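Local structure of lipoprotein (Actinomyces odontolyticus, 3UP9) at residues V162-L165 against D166-Y170; H224-E227 against V228-I232. The protein probably serves as the methionine-binding lipoprotein of a bacterial uptake system, and holds selenomethionine in its ligand pocket. One frame throughout, in Å; residues are numbered along the deposited sequence.

Both interactions are local turns of the chain beside a helix, and they lie on opposite sides of the molecule's centre. Interaction 1 carries the chain from helix 161-164 into strand 170-173 of the five-stranded sheet; interaction 2 opens helix 226-235 near the C-terminus, beside helix 15-28. Their centres are 34 Å apart and their nearest atoms about 20 Å, so neither touches the other. The bound selenomethionine is not part of either contact: the side chain of Val162 in interaction 1 stays about 13 Å from it. What the two share is backbone N-H groups beside a helix, satisfied by the carbonyls of Arg163 and Ser164 in interaction 1 and partly by a serine hydroxyl in interaction 2.

Interaction 1 of 2, residues V162-L165 against D166-Y170; sequences VRSL and DDFDY
Arg163 reaches over to Asp166, three residues on, and ends in a salt bridge. Its CG stands anti to the backbone N (chi1 180°), and a bend at chi2 brings the rest of the chain back beside the aspartate. Past CB and CG the chain arrives at CD, 3.4 Å from Asp166 OD2; NE and CZ pass the same oxygen, and NH1 closes on OD2 of Asp166 at 3.0 Å. The two side chains cross at about a right angle, their guanidinium and carboxylate planes 48° apart, and the salt bridge is made through NH1 alone. Asp167 adds a second, more distant negative charge. The other oxygen, Asp166 OD1, takes a water that also donates to Val162 O. In the same turn, Ser164 O accepts from two amides, Asp167 N and Phe168 N, each at 2.9 Å, the second almost in line with the carbonyl. Ser164 CB lies 3.6 Å from Phe168 CD2, while its OG turns back to Leu161 O. The turn follows the short helix 161-164 and leads into strand 170-173: Leu165 packs on Ala171 and Ile173 of that strand and Phe93 of strand 91-93, while Phe168 leans on Arg154 and Val156 of strand 151-156.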
ATOM      1  N   VAL A 162      -8.936  -3.792   9.468  1.00 44.71           N
ATOM      2  CA  VAL A 162     -10.367  -3.452   9.374  1.00 41.78           C
ATOM      3  C   VAL A 162     -11.164  -4.171  10.437  1.00 43.03           C
ATOM      4  O   VAL A 162     -11.898  -3.531  11.149  1.00 46.56           O
ATOM      5  CB  VAL A 162     -10.976  -3.753   7.998  1.00 43.90           C
ATOM      6  CG1 VAL A 162     -12.517  -3.534   7.988  1.00 40.40           C
ATOM      7  CG2 VAL A 162     -10.311  -2.903   6.971  1.00 38.76           C
ATOM      8  N   ARG A 163     -11.007  -5.484  10.576  1.00 46.72           N
ATOM      9  CA  ARG A 163     -11.605  -6.248  11.721  1.00 49.51           C
ATOM     10  C   ARG A 163     -11.277  -5.634  13.125  1.00 47.33           C
ATOM     11  O   ARG A 163     -12.120  -5.676  14.011  1.00 48.33           O
ATOM     12  CB  ARG A 163     -11.197  -7.742  11.658  1.00 53.73           C
ATOM     13  CG  ARG A 163     -11.720  -8.677  12.755  1.00 61.63           C
ATOM     14  CD  ARG A 163     -13.245  -8.640  12.822  1.00 71.62           C
ATOM     15  NE  ARG A 163     -13.907  -9.716  13.614  1.00 85.58           N
ATOM     16  CZ  ARG A 163     -14.347  -9.642  14.891  1.00 87.84           C
ATOM     17  NH1 ARG A 163     -14.168  -8.558  15.644  1.00 87.78           N
ATOM     18  NH2 ARG A 163     -14.959 -10.694  15.446  1.00 89.25           N
ATOM     19  N   SER A 164     -10.095  -5.025  13.310  1.00 44.66           N
ATOM     20  CA  SER A 164      -9.690  -4.495  14.616  1.00 43.39           C
ATOM     21  C   SER A 164     -10.518  -3.292  15.014  1.00 44.25           C
ATOM     22  O   SER A 164     -10.571  -2.959  16.178  1.00 46.87           O
ATOM     23  CB  SER A 164      -8.197  -4.181  14.696  1.00 41.91           C
ATOM     24  OG  SER A 164      -7.874  -2.987  14.005  1.00 41.66           O
ATOM     25  N   LEU A 165     -11.154  -2.633  14.047  1.00 44.85           N
ATOM     26  CA  LEU A 165     -12.113  -1.547  14.305  1.00 43.74           C
ATOM     27  C   LEU A 165     -13.309  -1.967  15.197  1.00 45.79           C
ATOM     28  O   LEU A 165     -13.883  -1.128  15.885  1.00 47.95           O
ATOM     29  CB  LEU A 165     -12.579  -0.908  12.970  1.00 42.68           C
ATOM     30  CG  LEU A 165     -11.534  -0.253  12.033  1.00 38.90           C
ATOM     31  CD1 LEU A 165     -12.153   0.158  10.706  1.00 37.78           C
ATOM     32  CD2 LEU A 165     -10.826   0.904  12.703  1.00 38.57           C
ATOM     33  N   ASP A 166     -13.667  -3.256  15.220  1.00 47.27           N
ATOM     34  CA  ASP A 166     -14.666  -3.773  16.190  1.00 50.68           C
ATOM     35  C   ASP A 166     -14.141  -3.740  17.655  1.00 50.85           C
ATOM     36  O   ASP A 166     -14.916  -3.631  18.577  1.00 52.76           O
ATOM     37  CB  ASP A 166     -15.086  -5.226  15.862  1.00 53.73           C
ATOM     38  CG  ASP A 166     -15.600  -5.396  14.445  1.00 56.47           C
ATOM     39  OD1 ASP A 166     -15.965  -4.383  13.804  1.00 52.97           O
ATOM     40  OD2 ASP A 166     -15.637  -6.554  13.968  1.00 60.12           O
ATOM     41  N   ASP A 167     -12.829  -3.800  17.851  1.00 49.46           N
ATOM     42  CA  ASP A 167     -12.224  -3.916  19.180  1.00 50.63           C
ATOM     43  C   ASP A 167     -11.636  -2.643  19.736  1.00 47.64           C
ATOM     44  O   ASP A 167     -11.676  -2.408  20.931  1.00 46.82           O
ATOM     45  CB  ASP A 167     -11.107  -4.951  19.084  1.00 52.98           C
ATOM     46  CG  ASP A 167     -11.599  -6.252  18.501  1.00 54.67           C
ATOM     47  OD1 ASP A 167     -12.613  -6.761  19.037  1.00 55.86           O
ATOM     48  OD2 ASP A 167     -10.995  -6.719  17.514  1.00 55.67           O
ATOM     49  N   PHE A 168     -11.045  -1.844  18.858  1.00 45.99           N
ATOM     50  CA  PHE A 168     -10.264  -0.688  19.246  1.00 44.41           C
ATOM     51  C   PHE A 168     -10.993   0.648  18.863  1.00 45.51           C
ATOM     52  O   PHE A 168     -11.826   0.726  17.958  1.00 43.73           O
ATOM     53  CB  PHE A 168      -8.864  -0.757  18.570  1.00 42.16           C
ATOM     54  CG  PHE A 168      -8.090  -2.052  18.811  1.00 42.36           C
ATOM     55  CD1 PHE A 168      -8.083  -2.672  20.060  1.00 44.99           C
ATOM     56  CD2 PHE A 168      -7.316  -2.607  17.803  1.00 40.76           C
ATOM     57  CE1 PHE A 168      -7.357  -3.854  20.277  1.00 46.82           C
ATOM     58  CE2 PHE A 168      -6.585  -3.776  18.004  1.00 43.44           C
ATOM     59  CZ  PHE A 168      -6.600  -4.411  19.239  1.00 45.39           C
ATOM     60  N   ASP A 169     -10.615   1.721  19.536  1.00 46.41           N
ATOM     61  CA  ASP A 169     -11.177   3.052  19.284  1.00 44.75           C
ATOM     62  C   ASP A 169     -10.876   3.568  17.850  1.00 42.66           C
ATOM     63  O   ASP A 169     -11.724   4.192  17.220  1.00 40.69           O
ATOM     64  CB  ASP A 169     -10.656   4.016  20.371  1.00 44.78           C
ATOM     65  CG  ASP A 169     -11.223   3.707  21.781  1.00 45.74           C
ATOM     66  OD1 ASP A 169     -12.433   3.967  21.995  1.00 47.53           O
ATOM     67  OD2 ASP A 169     -10.457   3.258  22.667  1.00 44.44           O
ATOM     68  N   TYR A 170      -9.679   3.270  17.353  1.00 40.91           N
ATOM     69  CA  TYR A 170      -9.223   3.702  16.033  1.00 40.81           C
ATOM     70  C   TYR A 170      -8.320   2.644  15.492  1.00 40.33           C
ATOM     71  O   TYR A 170      -7.802   1.843  16.254  1.00 40.86           O
ATOM     72  CB  TYR A 170      -8.398   5.025  16.084  1.00 41.20           C
ATOM     73  CG  TYR A 170      -9.112   6.148  16.780  1.00 41.58           C
ATOM     74  CD1 TYR A 170      -9.089   6.243  18.158  1.00 42.65           C
ATOM     75  CD2 TYR A 170      -9.852   7.042  16.091  1.00 38.69           C
ATOM     76  CE1 TYR A 170      -9.797   7.218  18.818  1.00 43.45           C
ATOM     77  CE2 TYR A 170     -10.545   8.034  16.740  1.00 41.02           C
ATOM     78  CZ  TYR A 170     -10.532   8.131  18.110  1.00 42.85           C
ATOM     79  OH  TYR A 170     -11.212   9.154  18.787  1.00 39.87           O
TER
HETATM   80  O   HOH W   1     -14.584  -3.594  11.165  1.00 54.62           O
HETATM   81  O   HOH W   2     -13.303   1.570  15.868  1.00 36.76           O

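Interaction 2 of 2, residues H224-E227 against V228-I232; sequences HSDE and VKQYI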
ATOM      1  N   HIS A 224       1.979   3.175 -16.740  1.00 44.94           N
ATOM      2  CA  HIS A 224       2.195   4.640 -16.723  0.50 45.12           C
ATOM      3  C   HIS A 224       1.686   5.295 -17.934  1.00 46.94           C
ATOM      4  O   HIS A 224       2.136   6.330 -18.309  1.00 49.74           O
ATOM      5  CB  HIS A 224       3.650   4.993 -16.585  0.50 44.45           C
ATOM      6  CG  HIS A 224       4.180   4.643 -15.280  0.50 41.65           C
ATOM      7  ND1 HIS A 224       4.519   3.401 -14.982  0.50 39.62           N
ATOM      8  CD2 HIS A 224       4.368   5.402 -14.144  0.50 41.99           C
ATOM      9  CE1 HIS A 224       4.918   3.343 -13.715  0.50 40.11           C
ATOM     10  NE2 HIS A 224       4.849   4.580 -13.203  0.50 41.25           N
ATOM     11  N   SER A 225       0.672   4.690 -18.558  1.00 47.34           N
ATOM     12  CA  SER A 225       0.008   5.268 -19.708  1.00 48.23           C
ATOM     13  C   SER A 225      -1.107   6.235 -19.309  1.00 48.52           C
ATOM     14  O   SER A 225      -1.557   6.230 -18.173  1.00 49.22           O
ATOM     15  CB  SER A 225      -0.600   4.170 -20.592  1.00 49.08           C
ATOM     16  OG  SER A 225      -1.638   3.460 -19.928  1.00 48.90           O
ATOM     17  N   ASP A 226      -1.567   7.029 -20.283  1.00 51.16           N
ATOM     18  CA  ASP A 226      -2.677   7.967 -20.120  0.50 53.15           C
ATOM     19  C   ASP A 226      -3.965   7.171 -19.887  1.00 50.65           C
ATOM     20  O   ASP A 226      -4.830   7.571 -19.120  1.00 51.76           O
ATOM     21  CB  ASP A 226      -2.817   8.878 -21.357  0.50 58.29           C
ATOM     22  CG  ASP A 226      -3.304  10.288 -21.010  0.50 62.50           C
ATOM     23  OD1 ASP A 226      -4.505  10.478 -20.691  0.50 63.92           O
ATOM     24  OD2 ASP A 226      -2.465  11.218 -21.067  0.50 66.92           O
ATOM     25  N   GLU A 227      -4.076   6.041 -20.551  1.00 49.41           N
ATOM     26  CA  GLU A 227      -5.224   5.112 -20.381  1.00 50.83           C
ATOM     27  C   GLU A 227      -5.365   4.591 -18.947  1.00 47.75           C
ATOM     28  O   GLU A 227      -6.452   4.656 -18.328  1.00 47.49           O
ATOM     29  CB  GLU A 227      -5.148   3.938 -21.384  1.00 51.71           C
ATOM     30  CG  GLU A 227      -5.352   4.354 -22.848  1.00 53.85           C
ATOM     31  CD  GLU A 227      -4.071   4.848 -23.552  1.00 55.71           C
ATOM     32  OE1 GLU A 227      -2.990   5.012 -22.951  1.00 53.29           O
ATOM     33  OE2 GLU A 227      -4.139   5.111 -24.769  1.00 63.20           O
ATOM     34  N   VAL A 228      -4.261   4.131 -18.377  1.00 46.24           N
ATOM     35  CA  VAL A 228      -4.290   3.737 -16.967  1.00 43.97           C
ATOM     36  C   VAL A 228      -4.591   4.902 -16.006  1.00 44.47           C
ATOM     37  O   VAL A 228      -5.307   4.703 -15.040  1.00 42.56           O
ATOM     38  CB  VAL A 228      -3.013   2.972 -16.554  1.00 41.82           C
ATOM     39  CG1 VAL A 228      -2.866   2.948 -15.039  1.00 37.48           C
ATOM     40  CG2 VAL A 228      -3.053   1.588 -17.182  1.00 41.85           C
ATOM     41  N   LYS A 229      -4.069   6.109 -16.272  1.00 48.29           N
ATOM     42  CA  LYS A 229      -4.373   7.266 -15.411  1.00 47.91           C
ATOM     43  C   LYS A 229      -5.892   7.565 -15.418  1.00 48.25           C
ATOM     44  O   LYS A 229      -6.496   7.780 -14.348  1.00 48.15           O
ATOM     45  CB  LYS A 229      -3.585   8.491 -15.869  1.00 47.99           C
ATOM     46  CG  LYS A 229      -3.831   9.733 -15.075  1.00 47.39           C
ATOM     47  CD  LYS A 229      -2.744  10.784 -15.311  1.00 48.78           C
ATOM     48  CE  LYS A 229      -3.059  12.001 -14.463  1.00 49.55           C
ATOM     49  NZ  LYS A 229      -1.985  13.004 -14.491  1.00 53.20           N
ATOM     50  N   GLN A 230      -6.480   7.537 -16.612  1.00 48.42           N
ATOM     51  CA  GLN A 230      -7.897   7.802 -16.806  1.00 51.82           C
ATOM     52  C   GLN A 230      -8.718   6.709 -16.152  1.00 47.61           C
ATOM     53  O   GLN A 230      -9.667   7.003 -15.462  1.00 49.06           O
ATOM     54  CB  GLN A 230      -8.245   7.970 -18.309  1.00 55.59           C
ATOM     55  CG  GLN A 230      -7.684   9.281 -18.812  1.00 61.87           C
ATOM     56  CD  GLN A 230      -8.013   9.615 -20.255  1.00 66.68           C
ATOM     57  OE1 GLN A 230      -8.198   8.752 -21.118  1.00 66.76           O
ATOM     58  NE2 GLN A 230      -8.042  10.898 -20.521  1.00 71.67           N
ATOM     59  N   TYR A 231      -8.349   5.457 -16.333  1.00 46.35           N
ATOM     60  CA  TYR A 231      -8.999   4.397 -15.563  1.00 46.58           C
ATOM     61  C   TYR A 231      -8.961   4.683 -14.037  1.00 45.12           C
ATOM     62  O   TYR A 231      -9.983   4.569 -13.369  1.00 48.42           O
ATOM     63  CB  TYR A 231      -8.402   3.010 -15.866  1.00 44.62           C
ATOM     64  CG  TYR A 231      -8.983   1.928 -14.976  1.00 42.81           C
ATOM     65  CD1 TYR A 231     -10.211   1.311 -15.300  1.00 42.83           C
ATOM     66  CD2 TYR A 231      -8.326   1.523 -13.790  1.00 41.60           C
ATOM     67  CE1 TYR A 231     -10.771   0.341 -14.479  1.00 42.22           C
ATOM     68  CE2 TYR A 231      -8.885   0.552 -12.954  1.00 40.73           C
ATOM     69  CZ  TYR A 231     -10.097  -0.040 -13.331  1.00 40.98           C
ATOM     70  OH  TYR A 231     -10.674  -0.934 -12.546  1.00 41.88           O
ATOM     71  N   ILE A 232      -7.812   5.058 -13.489  1.00 44.96           N
ATOM     72  CA  ILE A 232      -7.716   5.313 -12.035  1.00 44.13           C
ATOM     73  C   ILE A 232      -8.607   6.480 -11.648  1.00 45.88           C
ATOM     74  O   ILE A 232      -9.325   6.406 -10.665  1.00 45.20           O
ATOM     75  CB  ILE A 232      -6.274   5.555 -11.517  1.00 40.40           C
ATOM     76  CG1 ILE A 232      -5.418   4.309 -11.738  1.00 39.55           C
ATOM     77  CG2 ILE A 232      -6.269   5.961 -10.080  1.00 34.74           C
ATOM     78  CD1 ILE A 232      -3.939   4.530 -11.459  1.00 37.14           C
TER
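Ser225 lays its hydroxyl over the first turn of helix 226-235, where OG lies 3.6 Å from Val228 CG2 and accepts a hydrogen bond from Val228 N at 3.1 Å. The bond is nearly straight, 168° at the hydrogen. With chi1 at 65°, OG is tucked close against its own backbone and faces this amide; the same oxygen is also hydrogen-bonded to Leu222 O in the preceding helix. With the hydroxyl removed, as in an alanine, Val228 N would probably lose its capping acceptor and Leu222 O the donor that ties it to the next helix. The i to i+4 backbone bonds start at the cap residue itself, Lys229 N to Ser225 O, then Gln230 N to Asp226 O, followed by Tyr231 N to Glu227 O at 2.9 Å. On the exposed side Gln230 CG rests 3.3 Å from Asp226 O. In one of two Asp226 conformers the carboxylate comes near the Gln230 amide, an approach that is therefore doubtful. Lys229 runs extended away from this turn, and its NZ is hydrogen-bonded to O of Phe245, the C-terminal residue. On the inner side Val228 packs against Ile21 and Ile25 of helix 15-28, while the Tyr231 ring stacks with Tyr24. The arrangement is a classical serine N-cap, here starting helix 226-235 directly after helix 213-223.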